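Local coordinates for protein xyloglucan-specific endo-beta-1,4-glucanase BoGH9A (Bacteroides ovatus, PDB 6DHT) that cleaves the beta-1,4-glucan backbone of xyloglucan endolytically, releasing xyloglucan oligosaccharides for use by a gut bacterium, at residues G235-G247 with Y324-T336. Residues are numbered along the deposited sequence; the frame is centred on the assembly and turned at random.
Sequences GVYHKLTTPFFEG and YQPAIATGEYGDT. With CA (calcium ion), chain C; EDO (1,2-ethanediol), chain E; IMD (imidazole), chain B.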
loop_
_atom_site.group_PDB
_atom_site.type_symbol
_atom_site.label_atom_id
_atom_site.label_comp_id
_atom_site.label_asym_id
_atom_site.label_seq_id
_atom_site.Cartn_x
_atom_site.Cartn_y
_atom_site.Cartn_z
ATOM N N GLY A 235 -24.566 10.636 3.601
ATOM C CA GLY A 235 -23.605 10.712 2.518
ATOM C C GLY A 235 -22.250 11.188 3.010
ATOM O O GLY A 235 -22.122 11.696 4.127
ATOM N N VAL A 236 -21.235 10.952 2.197
ATOM C CA VAL A 236 -19.838 11.186 2.587
ATOM C C VAL A 236 -19.162 12.062 1.537
ATOM O O VAL A 236 -19.184 11.746 0.353
ATOM C CB VAL A 236 -19.086 9.846 2.769
ATOM C CG1 VAL A 236 -17.622 10.069 3.177
ATOM C CG2 VAL A 236 -19.777 9.001 3.795
ATOM N N TYR A 237 -18.580 13.177 1.986
ATOM C CA TYR A 237 -17.894 14.117 1.105
ATOM C C TYR A 237 -16.686 13.414 0.511
ATOM O O TYR A 237 -16.013 12.656 1.210
ATOM C CB TYR A 237 -17.470 15.367 1.898
ATOM C CG TYR A 237 -18.621 16.006 2.657
ATOM C CD1 TYR A 237 -19.693 16.572 1.978
ATOM C CD2 TYR A 237 -18.618 16.061 4.027
ATOM C CE1 TYR A 237 -20.740 17.152 2.668
ATOM C CE2 TYR A 237 -19.658 16.631 4.725
ATOM C CZ TYR A 237 -20.714 17.170 4.037
ATOM O OH TYR A 237 -21.735 17.732 4.762
ATOM N N HIS A 238 -16.423 13.642 -0.770
ATOM C CA HIS A 238 -15.372 12.917 -1.494
ATOM C C HIS A 238 -13.992 13.173 -0.907
ATOM O O HIS A 238 -13.195 12.239 -0.750
ATOM C CB HIS A 238 -15.420 13.303 -2.969
ATOM C CG HIS A 238 -14.624 12.424 -3.885
ATOM N ND1 HIS A 238 -14.978 11.123 -4.194
ATOM C CD2 HIS A 238 -13.507 12.678 -4.599
ATOM C CE1 HIS A 238 -14.118 10.623 -5.054
ATOM N NE2 HIS A 238 -13.206 11.543 -5.315
ATOM N N LYS A 239 -13.678 14.430 -0.609
ATOM C CA LYS A 239 -12.362 14.777 -0.083
ATOM C C LYS A 239 -12.415 16.100 0.687
ATOM O O LYS A 239 -13.407 16.856 0.603
ATOM C CB LYS A 239 -11.342 14.849 -1.208
ATOM C CG LYS A 239 -11.711 15.871 -2.298
ATOM C CD LYS A 239 -10.635 15.956 -3.364
ATOM C CE LYS A 239 -11.079 16.805 -4.557
ATOM N NZ LYS A 239 -10.015 16.985 -5.567
ATOM N N LEU A 240 -11.356 16.354 1.450
ATOM C CA LEU A 240 -11.136 17.608 2.146
ATOM C C LEU A 240 -9.897 18.200 1.512
ATOM O O LEU A 240 -8.836 17.576 1.496
ATOM C CB LEU A 240 -10.980 17.371 3.641
ATOM C CG LEU A 240 -10.933 18.600 4.561
ATOM C CD1 LEU A 240 -11.190 18.198 5.991
ATOM C CD2 LEU A 240 -9.582 19.286 4.467
ATOM N N THR A 241 -10.030 19.394 0.931
ATOM C CA THR A 241 -9.010 19.897 0.027
ATOM C C THR A 241 -8.954 21.424 -0.007
ATOM O O THR A 241 -9.911 22.114 0.361
ATOM C CB THR A 241 -9.279 19.368 -1.417
ATOM O OG1 THR A 241 -8.231 19.727 -2.309
ATOM C CG2 THR A 241 -10.645 19.866 -1.944
ATOM N N THR A 242 -7.810 21.927 -0.436
ATOM C CA THR A 242 -7.693 23.325 -0.852
ATOM C C THR A 242 -8.118 23.371 -2.306
ATOM O O THR A 242 -8.202 22.352 -2.975
ATOM C CB THR A 242 -6.252 23.787 -0.707
ATOM O OG1 THR A 242 -5.384 22.834 -1.314
ATOM C CG2 THR A 242 -5.878 23.947 0.742
ATOM N N PRO A 243 -8.394 24.574 -2.839
ATOM C CA PRO A 243 -8.760 24.601 -4.260
ATOM C C PRO A 243 -7.620 24.215 -5.201
ATOM O O PRO A 243 -7.842 23.559 -6.229
ATOM C CB PRO A 243 -9.152 26.074 -4.476
ATOM C CG PRO A 243 -9.647 26.498 -3.148
ATOM C CD PRO A 243 -8.733 25.827 -2.153
ATOM N N PHE A 244 -6.404 24.650 -4.875
ATOM C CA PHE A 244 -5.213 24.301 -5.632
ATOM C C PHE A 244 -4.216 23.546 -4.748
ATOM O O PHE A 244 -4.173 23.737 -3.541
ATOM C CB PHE A 244 -4.485 25.561 -6.151
ATOM C CG PHE A 244 -5.235 26.332 -7.204
ATOM C CD1 PHE A 244 -5.232 25.911 -8.525
ATOM C CD2 PHE A 244 -5.915 27.491 -6.871
ATOM C CE1 PHE A 244 -5.923 26.620 -9.497
ATOM C CE2 PHE A 244 -6.602 28.212 -7.840
ATOM C CZ PHE A 244 -6.604 27.770 -9.152
ATOM N N PHE A 245 -3.377 22.750 -5.374
ATOM C CA PHE A 245 -2.223 22.213 -4.668
ATOM C C PHE A 245 -1.368 23.361 -4.179
ATOM O O PHE A 245 -1.165 24.334 -4.912
ATOM C CB PHE A 245 -1.381 21.322 -5.579
ATOM C CG PHE A 245 -2.027 20.027 -5.933
ATOM C CD1 PHE A 245 -2.409 19.124 -4.942
ATOM C CD2 PHE A 245 -2.177 19.660 -7.258
ATOM C CE1 PHE A 245 -2.984 17.902 -5.278
ATOM C CE2 PHE A 245 -2.733 18.446 -7.609
ATOM C CZ PHE A 245 -3.124 17.546 -6.601
ATOM N N GLU A 246 -0.892 23.264 -2.948
ATOM C CA GLU A 246 0.087 24.175 -2.389
ATOM C C GLU A 246 1.443 24.027 -3.049
ATOM O O GLU A 246 1.751 23.027 -3.711
ATOM C CB GLU A 246 0.226 23.914 -0.882
ATOM C CG GLU A 246 -1.050 24.057 -0.087
ATOM C CD GLU A 246 -1.463 25.498 0.231
ATOM O OE1 GLU A 246 -1.017 26.434 -0.476
ATOM O OE2 GLU A 246 -2.238 25.689 1.199
ATOM N N GLY A 247 2.294 25.034 -2.879
ATOM C CA GLY A 247 3.674 24.897 -3.276
ATOM C C GLY A 247 4.391 23.954 -2.329
ATOM O O GLY A 247 3.760 23.350 -1.431
ATOM N N TYR A 324 -19.702 25.060 -9.974
ATOM C CA TYR A 324 -19.399 25.512 -8.619
ATOM C C TYR A 324 -18.048 26.201 -8.524
ATOM O O TYR A 324 -17.122 25.901 -9.287
ATOM C CB TYR A 324 -19.416 24.329 -7.651
ATOM C CG TYR A 324 -20.716 23.553 -7.627
ATOM C CD1 TYR A 324 -21.830 24.046 -6.963
ATOM C CD2 TYR A 324 -20.818 22.310 -8.245
ATOM C CE1 TYR A 324 -23.016 23.333 -6.927
ATOM C CE2 TYR A 324 -21.997 21.594 -8.218
ATOM C CZ TYR A 324 -23.094 22.109 -7.557
ATOM O OH TYR A 324 -24.269 21.397 -7.528
ATOM N N GLN A 325 -17.946 27.112 -7.561
ATOM C CA GLN A 325 -16.735 27.888 -7.343
ATOM C C GLN A 325 -16.460 27.939 -5.851
ATOM O O GLN A 325 -17.385 27.956 -5.067
ATOM C CB GLN A 325 -16.885 29.303 -7.913
ATOM C CG GLN A 325 -16.893 29.314 -9.418
ATOM C CD GLN A 325 -17.260 30.661 -9.992
ATOM O OE1 GLN A 325 -17.942 31.464 -9.350
ATOM N NE2 GLN A 325 -16.806 30.921 -11.211
ATOM N N PRO A 326 -15.174 27.955 -5.456
ATOM C CA PRO A 326 -13.995 27.985 -6.318
ATOM C C PRO A 326 -13.748 26.647 -6.992
ATOM O O PRO A 326 -14.169 25.603 -6.472
ATOM C CB PRO A 326 -12.856 28.305 -5.342
ATOM C CG PRO A 326 -13.326 27.788 -4.048
ATOM C CD PRO A 326 -14.811 28.016 -4.032
ATOM N N ALA A 327 -13.090 26.677 -8.136
ATOM C CA ALA A 327 -12.758 25.458 -8.844
ATOM C C ALA A 327 -11.797 24.652 -7.974
ATOM O O ALA A 327 -10.977 25.219 -7.255
ATOM C CB ALA A 327 -12.128 25.777 -10.172
ATOM N N ILE A 328 -11.930 23.331 -8.032
ATOM C CA ILE A 328 -11.077 22.412 -7.282
ATOM C C ILE A 328 -10.159 21.708 -8.264
ATOM O O ILE A 328 -10.632 21.174 -9.261
ATOM C CB ILE A 328 -11.940 21.363 -6.566
ATOM C CG1 ILE A 328 -13.011 22.030 -5.697
ATOM C CG2 ILE A 328 -11.052 20.412 -5.749
ATOM C CD1 ILE A 328 -12.479 22.863 -4.559
ATOM N N ALA A 329 -8.844 21.698 -8.010
ATOM C CA ALA A 329 -7.885 21.135 -8.960
ATOM C C ALA A 329 -6.917 20.110 -8.369
ATOM O O ALA A 329 -5.899 19.790 -8.971
ATOM C CB ALA A 329 -7.085 22.266 -9.603
ATOM N N THR A 330 -7.273 19.599 -7.197
ATOM C CA THR A 330 -6.451 18.607 -6.503
ATOM C C THR A 330 -6.900 17.208 -6.934
ATOM O O THR A 330 -7.692 17.082 -7.842
ATOM C CB THR A 330 -6.589 18.779 -5.009
ATOM O OG1 THR A 330 -7.959 18.639 -4.666
ATOM C CG2 THR A 330 -6.103 20.162 -4.582
ATOM N N GLY A 331 -6.408 16.145 -6.282
ATOM C CA GLY A 331 -6.592 14.797 -6.808
ATOM C C GLY A 331 -8.048 14.406 -7.032
ATOM O O GLY A 331 -8.878 14.585 -6.156
ATOM N N GLU A 332 -8.354 13.860 -8.208
ATOM C CA GLU A 332 -9.740 13.579 -8.535
ATOM C C GLU A 332 -10.252 12.307 -7.868
ATOM O O GLU A 332 -11.329 12.318 -7.279
ATOM C CB GLU A 332 -9.966 13.479 -10.036
ATOM C CG GLU A 332 -11.441 13.358 -10.372
ATOM C CD GLU A 332 -11.716 13.358 -11.862
ATOM O OE1 GLU A 332 -10.905 12.764 -12.613
ATOM O OE2 GLU A 332 -12.752 13.947 -12.269
ATOM N N TYR A 333 -9.487 11.219 -7.974
ATOM C CA TYR A 333 -9.972 9.884 -7.554
ATOM C C TYR A 333 -11.364 9.656 -8.110
ATOM O O TYR A 333 -12.307 9.404 -7.356
ATOM C CB TYR A 333 -9.962 9.701 -6.026
ATOM C CG TYR A 333 -8.550 9.639 -5.465
ATOM C CD1 TYR A 333 -7.762 8.510 -5.642
ATOM C CD2 TYR A 333 -8.006 10.705 -4.777
ATOM C CE1 TYR A 333 -6.457 8.446 -5.152
ATOM C CE2 TYR A 333 -6.697 10.661 -4.290
ATOM C CZ TYR A 333 -5.940 9.501 -4.474
ATOM O OH TYR A 333 -4.654 9.413 -4.019
ATOM N N GLY A 334 -11.465 9.777 -9.432
ATOM C CA GLY A 334 -12.729 9.629 -10.128
ATOM C C GLY A 334 -12.930 8.202 -10.594
ATOM O O GLY A 334 -11.960 7.463 -10.786
ATOM N N ASP A 335 -14.190 7.825 -10.783
ATOM C CA ASP A 335 -14.538 6.452 -11.104
ATOM C C ASP A 335 -16.000 6.422 -11.516
ATOM O O ASP A 335 -16.848 6.960 -10.808
ATOM C CB ASP A 335 -14.330 5.598 -9.838
ATOM C CG ASP A 335 -14.354 4.093 -10.095
ATOM O OD1 ASP A 335 -14.436 3.627 -11.251
ATOM O OD2 ASP A 335 -14.234 3.361 -9.084
ATOM N N THR A 336 -16.293 5.800 -12.654
ATOM C CA THR A 336 -17.686 5.618 -13.083
ATOM C C THR A 336 -18.149 4.168 -12.972
ATOM O O THR A 336 -19.218 3.808 -13.469
ATOM C CB THR A 336 -17.901 6.095 -14.536
ATOM O OG1 THR A 336 -17.014 5.396 -15.415
ATOM C CG2 THR A 336 -17.654 7.579 -14.642
HETATM CA CA CA C . -14.543 1.002 -8.768
HETATM C C1 EDO E . -5.118 10.666 -7.736
HETATM O O1 EDO E . -4.471 11.838 -8.236
HETATM C C2 EDO E . -5.855 9.969 -8.876
HETATM O O2 EDO E . -6.966 10.768 -9.310
HETATM N N1 IMD B . -0.248 10.163 -5.293
HETATM C C2 IMD B . -1.536 10.276 -4.901
HETATM N N3 IMD B . -2.144 9.088 -5.135
HETATM C C4 IMD B . -1.246 8.244 -5.689
HETATM C C5 IMD B . -0.043 8.926 -5.789
HETATM O O HOH W 1 -8.802 26.005 -7.969
HETATM O O HOH W 2 -13.792 0.893 -11.113
#
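Lys-239 reaches out of the short strand 239-241 to the loop 324-336, where its ammonium donates to Thr-330 OG1 (NZ to OG1 2.8 Å) and to the carbonyl of Gly-331. CG is wedged between the backbone N and the carbonyl carbon (chi1 58°), and the extended chain beyond, long enough to span to several acceptors, carries NZ across; NZ meets Gly-331 O at 2.7 Å, from above the carbonyl plane. Gln-317 OE1 is a third acceptor for this buried cation. With an alanine in place of Lys-239, Gly-331 O and Gln-317 OE1 would probably lose this donor, and the Thr-330 hydroxyl would be freer to turn. Thr-330 suits its place because one hydroxyl serves twice, accepting from the lysine and donating to Thr-241 OG1 at 2.6 Å; Thr-241 passes the relay on to the carbonyl of Thr-242, on a lone pair. Asp-335, further along the loop, binds calcium through OD2 together with His-337, Asp-340, Glu-341 and Gly-376, so the contact ties a metal-anchored loop to a small sheet at the active-site end of the family 9 glycosidase domain. His-238 can bond from both ring nitrogens: with CG anti to the backbone N (chi1 -167°), NE2 donates a somewhat bent hydrogen bond (144°), near the ring plane, to Glu-332 O, 2.8 Å away, while ND1 is held by Ser-264. At the other end the flat ring of Phe-245 covers the backbone of Thr-330, whose CA lies 3.9 Å from the ring centroid in a CH-pi contact; the Phe-245 ring also lies near Asp-171, the predicted nucleophile. The backbone bond from Ala-329 N to Pro-243 O (2.8 Å) pins the loop, and rigid Pro-243 packs CG on Pro-326 CG at 4.0 Å.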